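Tetur07g02040 (Tetranychus urticae, PDB 6BDJ) probably opens catechol-type aromatic rings between their hydroxyl-bearing carbons, inserting both atoms of dioxygen at a ferric iron centre. Local coordinates at residues E58-I63 against Q89-G94; G94-F99 against T145-Y150. All coordinates share one frame; numbering follows the deposited sequence.

Interaction 1. Residues E58-I63 against Q89-G94; sequences EDRIGI and QPDYSG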
ATOM      1  N   GLU A  58       5.551  -4.790  13.739  1.00 46.30           N
ATOM      2  CA  GLU A  58       6.104  -5.981  14.372  1.00 44.57           C
ATOM      3  C   GLU A  58       7.570  -5.694  14.697  1.00 45.86           C
ATOM      4  O   GLU A  58       7.840  -4.698  15.331  1.00 46.49           O
ATOM      5  CB  GLU A  58       5.861  -7.252  13.536  1.00 42.92           C
ATOM      6  CG  GLU A  58       4.385  -7.534  13.321  1.00 41.84           C
ATOM      7  CD  GLU A  58       4.070  -8.921  12.777  1.00 41.88           C
ATOM      8  OE1 GLU A  58       4.950  -9.763  12.561  1.00 45.41           O
ATOM      9  OE2 GLU A  58       2.903  -9.145  12.468  1.00 41.03           O
ATOM     10  N   ASP A  59       8.491  -6.521  14.208  1.00 46.05           N
ATOM     11  CA  ASP A  59       9.923  -6.414  14.473  1.00 49.02           C
ATOM     12  C   ASP A  59      10.701  -5.672  13.386  1.00 52.06           C
ATOM     13  O   ASP A  59      11.918  -5.605  13.459  1.00 53.89           O
ATOM     14  CB  ASP A  59      10.539  -7.824  14.618  1.00 48.28           C
ATOM     15  CG  ASP A  59      10.301  -8.698  13.398  1.00 48.15           C
ATOM     16  OD1 ASP A  59       9.451  -8.327  12.562  1.00 47.24           O
ATOM     17  OD2 ASP A  59      10.912  -9.782  13.270  1.00 47.65           O
ATOM     18  N   ARG A  60      10.022  -5.102  12.393  1.00 51.78           N
ATOM     19  CA  ARG A  60      10.719  -4.499  11.285  1.00 52.51           C
ATOM     20  C   ARG A  60      11.329  -3.167  11.684  1.00 57.31           C
ATOM     21  O   ARG A  60      10.805  -2.454  12.529  1.00 59.06           O
ATOM     22  CB  ARG A  60       9.780  -4.294  10.113  1.00 50.37           C
ATOM     23  CG  ARG A  60       9.220  -5.588   9.555  1.00 48.36           C
ATOM     24  CD  ARG A  60      10.302  -6.490   9.014  1.00 49.27           C
ATOM     25  NE  ARG A  60      10.622  -7.620   9.896  1.00 49.70           N
ATOM     26  CZ  ARG A  60      11.504  -8.594   9.622  1.00 49.59           C
ATOM     27  NH1 ARG A  60      12.220  -8.572   8.513  1.00 51.07           N
ATOM     28  NH2 ARG A  60      11.712  -9.578  10.498  1.00 50.68           N
ATOM     29  N   ILE A  61      12.438  -2.847  11.040  1.00 60.41           N
ATOM     30  CA  ILE A  61      13.212  -1.654  11.351  1.00 66.11           C
ATOM     31  C   ILE A  61      13.076  -0.699  10.178  1.00 66.96           C
ATOM     32  O   ILE A  61      13.105  -1.119   9.033  1.00 64.19           O
ATOM     33  CB  ILE A  61      14.698  -2.003  11.631  1.00 71.15           C
ATOM     34  CG1 ILE A  61      15.572  -0.761  11.815  1.00 76.54           C
ATOM     35  CG2 ILE A  61      15.292  -2.913  10.562  1.00 72.36           C
ATOM     36  CD1 ILE A  61      15.176   0.105  12.989  1.00 78.95           C
ATOM     37  N   GLY A  62      12.926   0.586  10.475  1.00 69.07           N
ATOM     38  CA  GLY A  62      12.900   1.609   9.444  1.00 72.75           C
ATOM     39  C   GLY A  62      12.444   2.919  10.034  1.00 75.96           C
ATOM     40  O   GLY A  62      12.621   3.147  11.243  1.00 75.82           O
ATOM     41  N   ILE A  63      11.870   3.772   9.190  1.00 76.49           N
ATOM     42  CA  ILE A  63      11.414   5.078   9.635  1.00 81.16           C
ATOM     43  C   ILE A  63       9.903   5.035   9.711  1.00 79.08           C
ATOM     44  O   ILE A  63       9.227   4.663   8.757  1.00 79.18           O
ATOM     45  CB  ILE A  63      11.924   6.225   8.742  1.00 84.84           C
ATOM     46  CG1 ILE A  63      13.445   6.354   8.945  1.00 89.56           C
ATOM     47  CG2 ILE A  63      11.240   7.537   9.125  1.00 87.01           C
ATOM     48  CD1 ILE A  63      14.187   7.247   7.969  1.00 93.55           C
ATOM     49  N   GLN A  89       3.185  -4.334   2.284  1.00 42.49           N
ATOM     50  CA  GLN A  89       4.372  -3.666   1.774  1.00 44.56           C
ATOM     51  C   GLN A  89       5.617  -4.473   2.166  1.00 44.51           C
ATOM     52  O   GLN A  89       5.603  -5.242   3.119  1.00 42.30           O
ATOM     53  CB  GLN A  89       4.454  -2.261   2.348  1.00 47.27           C
ATOM     54  CG  GLN A  89       4.755  -2.238   3.837  1.00 49.81           C
ATOM     55  CD  GLN A  89       4.797  -0.850   4.436  1.00 51.28           C
ATOM     56  OE1 GLN A  89       3.771  -0.218   4.638  1.00 52.03           O
ATOM     57  NE2 GLN A  89       5.989  -0.396   4.773  1.00 54.77           N
ATOM     58  N   PRO A  90       6.717  -4.262   1.460  1.00 46.76           N
ATOM     59  CA  PRO A  90       7.955  -4.920   1.898  1.00 49.38           C
ATOM     60  C   PRO A  90       8.690  -4.173   2.985  1.00 51.61           C
ATOM     61  O   PRO A  90       8.544  -2.947   3.109  1.00 51.86           O
ATOM     62  CB  PRO A  90       8.794  -4.917   0.640  1.00 51.05           C
ATOM     63  CG  PRO A  90       8.352  -3.714  -0.116  1.00 49.85           C
ATOM     64  CD  PRO A  90       6.945  -3.398   0.287  1.00 47.59           C
ATOM     65  N   ASP A  91       9.514  -4.892   3.745  1.00 54.64           N
ATOM     66  CA  ASP A  91      10.401  -4.248   4.723  1.00 56.25           C
ATOM     67  C   ASP A  91      11.531  -3.472   4.045  1.00 59.94           C
ATOM     68  O   ASP A  91      11.644  -3.484   2.816  1.00 58.42           O
ATOM     69  CB  ASP A  91      10.890  -5.252   5.795  1.00 58.04           C
ATOM     70  CG  ASP A  91      12.050  -6.126   5.362  1.00 61.00           C
ATOM     71  OD1 ASP A  91      12.633  -5.949   4.284  1.00 67.62           O
ATOM     72  OD2 ASP A  91      12.418  -6.997   6.158  1.00 67.11           O
ATOM     73  N   TYR A  92      12.376  -2.809   4.831  1.00 62.17           N
ATOM     74  CA  TYR A  92      13.434  -1.964   4.290  1.00 65.62           C
ATOM     75  C   TYR A  92      14.338  -2.620   3.253  1.00 67.32           C
ATOM     76  O   TYR A  92      14.816  -1.931   2.374  1.00 68.72           O
ATOM     77  CB  TYR A  92      14.295  -1.360   5.408  1.00 71.00           C
ATOM     78  CG  TYR A  92      15.389  -2.260   5.891  1.00 74.30           C
ATOM     79  CD1 TYR A  92      16.644  -2.274   5.256  1.00 76.31           C
ATOM     80  CD2 TYR A  92      15.170  -3.136   6.955  1.00 72.19           C
ATOM     81  CE1 TYR A  92      17.648  -3.102   5.693  1.00 78.96           C
ATOM     82  CE2 TYR A  92      16.187  -3.972   7.407  1.00 75.56           C
ATOM     83  CZ  TYR A  92      17.414  -3.946   6.763  1.00 79.31           C
ATOM     84  OH  TYR A  92      18.396  -4.784   7.181  1.00 83.35           O
ATOM     85  N   SER A  93      14.572  -3.927   3.343  1.00 66.93           N
ATOM     86  CA  SER A  93      15.408  -4.628   2.363  1.00 70.15           C
ATOM     87  C   SER A  93      14.620  -5.319   1.254  1.00 68.85           C
ATOM     88  O   SER A  93      15.159  -6.113   0.502  1.00 70.05           O
ATOM     89  CB  SER A  93      16.240  -5.660   3.110  1.00 74.43           C
ATOM     90  OG  SER A  93      15.400  -6.664   3.614  1.00 71.87           O
ATOM     91  N   GLY A  94      13.324  -5.026   1.169  1.00 66.61           N
ATOM     92  CA  GLY A  94      12.465  -5.522   0.106  1.00 64.98           C
ATOM     93  C   GLY A  94      11.802  -6.870   0.264  1.00 64.15           C
ATOM     94  O   GLY A  94      11.402  -7.459  -0.751  1.00 65.56           O
TER

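Interaction 2. Residues G94-F99 against T145-Y150; sequences GIYSGF and TPHIHY. With FE (Fe (III) ion), chain C.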
ATOM      1  N   GLY A  94      13.324  -5.026   1.169  1.00 66.61           N
ATOM      2  CA  GLY A  94      12.465  -5.522   0.106  1.00 64.98           C
ATOM      3  C   GLY A  94      11.802  -6.870   0.264  1.00 64.15           C
ATOM      4  O   GLY A  94      11.402  -7.459  -0.751  1.00 65.56           O
ATOM      5  N   ILE A  95      11.699  -7.357   1.505  1.00 60.94           N
ATOM      6  CA  ILE A  95      11.109  -8.659   1.786  1.00 59.35           C
ATOM      7  C   ILE A  95       9.635  -8.504   2.178  1.00 54.32           C
ATOM      8  O   ILE A  95       9.283  -7.604   2.934  1.00 54.89           O
ATOM      9  CB  ILE A  95      11.854  -9.345   2.949  1.00 60.85           C
ATOM     10  CG1 ILE A  95      13.326  -9.607   2.599  1.00 66.63           C
ATOM     11  CG2 ILE A  95      11.198 -10.659   3.321  1.00 58.34           C
ATOM     12  CD1 ILE A  95      13.588 -10.339   1.283  1.00 70.32           C
ATOM     13  N   TYR A  96       8.797  -9.372   1.623  1.00 49.71           N
ATOM     14  CA  TYR A  96       7.399  -9.459   1.984  1.00 47.07           C
ATOM     15  C   TYR A  96       7.216 -10.622   2.945  1.00 45.82           C
ATOM     16  O   TYR A  96       7.678 -11.729   2.676  1.00 44.35           O
ATOM     17  CB  TYR A  96       6.540  -9.729   0.763  1.00 47.53           C
ATOM     18  CG  TYR A  96       6.304  -8.504  -0.088  1.00 47.80           C
ATOM     19  CD1 TYR A  96       5.259  -7.663   0.180  1.00 46.88           C
ATOM     20  CD2 TYR A  96       7.155  -8.191  -1.140  1.00 50.09           C
ATOM     21  CE1 TYR A  96       5.016  -6.539  -0.604  1.00 51.45           C
ATOM     22  CE2 TYR A  96       6.930  -7.071  -1.941  1.00 53.67           C
ATOM     23  CZ  TYR A  96       5.847  -6.247  -1.672  1.00 52.77           C
ATOM     24  OH  TYR A  96       5.648  -5.129  -2.427  1.00 57.67           O
ATOM     25  N   SER A  97       6.500 -10.358   4.039  1.00 46.23           N
ATOM     26  CA  SER A  97       6.132 -11.373   5.023  1.00 43.54           C
ATOM     27  C   SER A  97       5.265 -12.422   4.363  1.00 45.41           C
ATOM     28  O   SER A  97       4.453 -12.097   3.499  1.00 44.76           O
ATOM     29  CB  SER A  97       5.434 -10.745   6.203  1.00 41.72           C
ATOM     30  OG  SER A  97       4.163 -10.174   5.927  1.00 38.87           O
ATOM     31  N   GLY A  98       5.531 -13.684   4.692  1.00 44.34           N
ATOM     32  CA  GLY A  98       4.939 -14.796   3.991  1.00 44.59           C
ATOM     33  C   GLY A  98       5.715 -15.308   2.792  1.00 47.89           C
ATOM     34  O   GLY A  98       5.547 -16.468   2.398  1.00 48.17           O
ATOM     35  N   PHE A  99       6.548 -14.454   2.209  1.00 48.46           N
ATOM     36  CA  PHE A  99       7.386 -14.809   1.061  1.00 51.98           C
ATOM     37  C   PHE A  99       8.838 -14.442   1.371  1.00 53.92           C
ATOM     38  O   PHE A  99       9.568 -13.979   0.523  1.00 52.96           O
ATOM     39  CB  PHE A  99       6.858 -14.050  -0.168  1.00 50.92           C
ATOM     40  CG  PHE A  99       5.389 -14.275  -0.416  1.00 49.14           C
ATOM     41  CD1 PHE A  99       4.957 -15.359  -1.162  1.00 50.07           C
ATOM     42  CD2 PHE A  99       4.447 -13.419   0.123  1.00 46.86           C
ATOM     43  CE1 PHE A  99       3.614 -15.587  -1.375  1.00 49.89           C
ATOM     44  CE2 PHE A  99       3.091 -13.632  -0.087  1.00 46.83           C
ATOM     45  CZ  PHE A  99       2.674 -14.724  -0.834  1.00 47.87           C
ATOM     46  N   THR A 145       9.757   0.434  -8.128  1.00 78.84           N
ATOM     47  CA  THR A 145       9.899   1.650  -7.363  1.00 76.69           C
ATOM     48  C   THR A 145       9.205   1.424  -6.000  1.00 73.32           C
ATOM     49  O   THR A 145       8.327   0.545  -5.884  1.00 69.84           O
ATOM     50  CB  THR A 145       9.305   2.828  -8.160  1.00 77.78           C
ATOM     51  OG1 THR A 145       9.423   4.053  -7.418  1.00 77.71           O
ATOM     52  CG2 THR A 145       7.842   2.560  -8.592  1.00 75.13           C
ATOM     53  N   PRO A 146       9.587   2.199  -4.964  1.00 73.28           N
ATOM     54  CA  PRO A 146       8.997   1.924  -3.638  1.00 71.47           C
ATOM     55  C   PRO A 146       7.503   2.197  -3.636  1.00 66.80           C
ATOM     56  O   PRO A 146       7.047   3.158  -4.236  1.00 68.11           O
ATOM     57  CB  PRO A 146       9.723   2.908  -2.706  1.00 73.91           C
ATOM     58  CG  PRO A 146      10.975   3.269  -3.411  1.00 77.44           C
ATOM     59  CD  PRO A 146      10.663   3.196  -4.879  1.00 78.52           C
ATOM     60  N   HIS A 147       6.752   1.350  -2.964  1.00 61.69           N
ATOM     61  CA  HIS A 147       5.316   1.495  -2.892  1.00 57.11           C
ATOM     62  C   HIS A 147       4.721   0.689  -1.783  1.00 53.91           C
ATOM     63  O   HIS A 147       5.366  -0.222  -1.250  1.00 52.73           O
ATOM     64  CB  HIS A 147       4.699   0.977  -4.170  1.00 57.31           C
ATOM     65  CG  HIS A 147       5.036  -0.446  -4.446  1.00 56.06           C
ATOM     66  ND1 HIS A 147       6.225  -0.825  -5.026  1.00 57.06           N
ATOM     67  CD2 HIS A 147       4.359  -1.588  -4.193  1.00 54.91           C
ATOM     68  CE1 HIS A 147       6.247  -2.138  -5.170  1.00 55.31           C
ATOM     69  NE2 HIS A 147       5.153  -2.634  -4.616  1.00 55.09           N
ATOM     70  N   ILE A 148       3.462   1.007  -1.480  1.00 51.93           N
ATOM     71  CA  ILE A 148       2.639   0.230  -0.573  1.00 49.77           C
ATOM     72  C   ILE A 148       1.408  -0.193  -1.342  1.00 49.36           C
ATOM     73  O   ILE A 148       0.739   0.650  -1.975  1.00 52.69           O
ATOM     74  CB  ILE A 148       2.196   1.070   0.632  1.00 51.31           C
ATOM     75  CG1 ILE A 148       3.416   1.477   1.479  1.00 53.88           C
ATOM     76  CG2 ILE A 148       1.200   0.289   1.512  1.00 50.04           C
ATOM     77  CD1 ILE A 148       3.139   2.503   2.576  1.00 54.56           C
ATOM     78  N   HIS A 149       1.080  -1.474  -1.277  1.00 44.99           N
ATOM     79  CA  HIS A 149      -0.148  -1.947  -1.862  1.00 44.43           C
ATOM     80  C   HIS A 149      -1.333  -1.740  -0.971  1.00 44.17           C
ATOM     81  O   HIS A 149      -1.187  -1.716   0.255  1.00 42.56           O
ATOM     82  CB  HIS A 149      -0.098  -3.420  -2.076  1.00 42.61           C
ATOM     83  CG  HIS A 149       0.922  -3.867  -3.035  1.00 45.68           C
ATOM     84  ND1 HIS A 149       0.621  -4.135  -4.362  1.00 46.42           N
ATOM     85  CD2 HIS A 149       2.228  -4.149  -2.868  1.00 44.46           C
ATOM     86  CE1 HIS A 149       1.712  -4.562  -4.966  1.00 47.43           C
ATOM     87  NE2 HIS A 149       2.695  -4.577  -4.081  1.00 49.63           N
ATOM     88  N   TYR A 150      -2.515  -1.713  -1.587  1.00 41.96           N
ATOM     89  CA  TYR A 150      -3.769  -1.627  -0.856  1.00 42.42           C
ATOM     90  C   TYR A 150      -4.882  -2.274  -1.659  1.00 42.28           C
ATOM     91  O   TYR A 150      -4.870  -2.259  -2.896  1.00 41.34           O
ATOM     92  CB  TYR A 150      -4.124  -0.182  -0.482  1.00 45.51           C
ATOM     93  CG  TYR A 150      -4.649   0.654  -1.621  1.00 47.65           C
ATOM     94  CD1 TYR A 150      -3.789   1.361  -2.450  1.00 49.75           C
ATOM     95  CD2 TYR A 150      -6.005   0.748  -1.864  1.00 50.34           C
ATOM     96  CE1 TYR A 150      -4.274   2.127  -3.507  1.00 50.70           C
ATOM     97  CE2 TYR A 150      -6.500   1.494  -2.917  1.00 51.23           C
ATOM     98  CZ  TYR A 150      -5.632   2.184  -3.737  1.00 51.75           C
ATOM     99  OH  TYR A 150      -6.160   2.933  -4.781  1.00 52.73           O
TER
HETATM  100 FE    FE C 301       4.975  -5.066  -4.247  1.00 69.11          FE
HETATM  101  O   HOH W   1       4.326  -6.961  -5.075  1.00 52.31           O

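Interaction 1. Residues E58-I63 against Q89-G94
Arg60 and Asp91 carry the ionic part of this contact: NH1 of Arg60 donates to OD2 of Asp91 at 2.8 Å. The guanidinium and carboxylate planes are nearly coplanar, 8° apart, and OD2 is met almost end-on; this bond, with an N-H...O angle of 152°, is the one hydrogen bond across the segments. Away from it, NE and NH2 hold Asp59 side-on, with Arg60 NE 3.0 Å from Asp59 OD1 and Arg60 NH2 2.9 Å from Asp59 OD2, both from above the carboxylate plane. With an alanine in place of Arg60, Asp91 OD2 would probably lose its cationic mate here, while Asp59 would keep Arg116; the CD packing on Asp91 CB would go too. Further hydrogen bonds fix Asp91. Its CG lies between backbone N and carbonyl carbon (chi1 81°), bringing Asp91 OD1 over the following turn, where it accepts from Ser93 OG at 2.9 Å and from Ser93 N at 3.0 Å, both from one face. The apolar part is of similar extent: the CG2 methyl of Ile61 approaches the Tyr92 ring obliquely, 3.4 Å from CE2. The whole is a salt-bridge network anchored on an Asx turn, which overlaps a type I beta turn from Asp91 to Gly94.

Interaction 2. Residues G94-F99 against T145-Y150
Tyr96 meets His147 and His149 through the ferric ion, and the geometry is that of a metal site, not of hydrogen bonding. The nearest backbones, at Tyr96 and Ile148, lie 11.1 Å apart between CA atoms, a gap bridged by the phenol, the iron and the histidine rings together. Tyr96 CG stands beside the backbone N, anti to the carbonyl carbon (chi1 -78°), which sends the ring toward the iron and puts OH 1.9 Å from it. His149 NE2 binds the ion at 2.3 Å and His147 NE2 at 2.5 Å, while a water completes the four modelled ligands at 2.2 Å. Tyr96 OH, iron and His147 NE2 enclose 98°. Although Tyr96 OH is only 3.4 Å from NE2 of His149, the pair share a metal and not a proton. OH lies at the edge of the His149 imidazole, near its plane, whereas it meets the His147 ring obliquely. A second-shell bond sets the turn of His147: ND1 donates to Thr145 O at 2.7 Å, with an N-H...O angle of 168° and the oxygen in the ring plane. Farther along, Tyr96 to Phe99 form a type II beta turn, closed by Phe99 N donating to Tyr96 O. The family's ferric site takes two tyrosines and two histidines; Tyr141, an iron ligand seen in this protein, is not bound to the metal in this model, though its side chain lies about 4 Å from that of Tyr96. In the fold, strand 148-154 carries His149 between strands 84-88 and 157-166: the His149 ring stacks on Trp88, and both histidines touch Gln163. Tyr96 also packs on Trp88 and on Arg120 of strand 120-124.

How the interactions relate
From the N terminus, residues 58-63 lead into strand 64-73, and the chain runs on through strand 84-88 before 89-94 returns to close interaction 1, a loop with 25 residues between its segments. Gly94 ends that contact and begins the next, so the two follow in series, neither nested nor crossed. Interaction 2 closes a longer loop, 45 residues, through strands 120-124 and 130-136 back to strand 148-154. Their centres are 9 Å apart, and they touch directly where Pro90 CD packs 3.5 Å from Tyr96 OH. Together they tie the loop leaving strand 84-88 to the lead-in of strand 64-73 and to the iron.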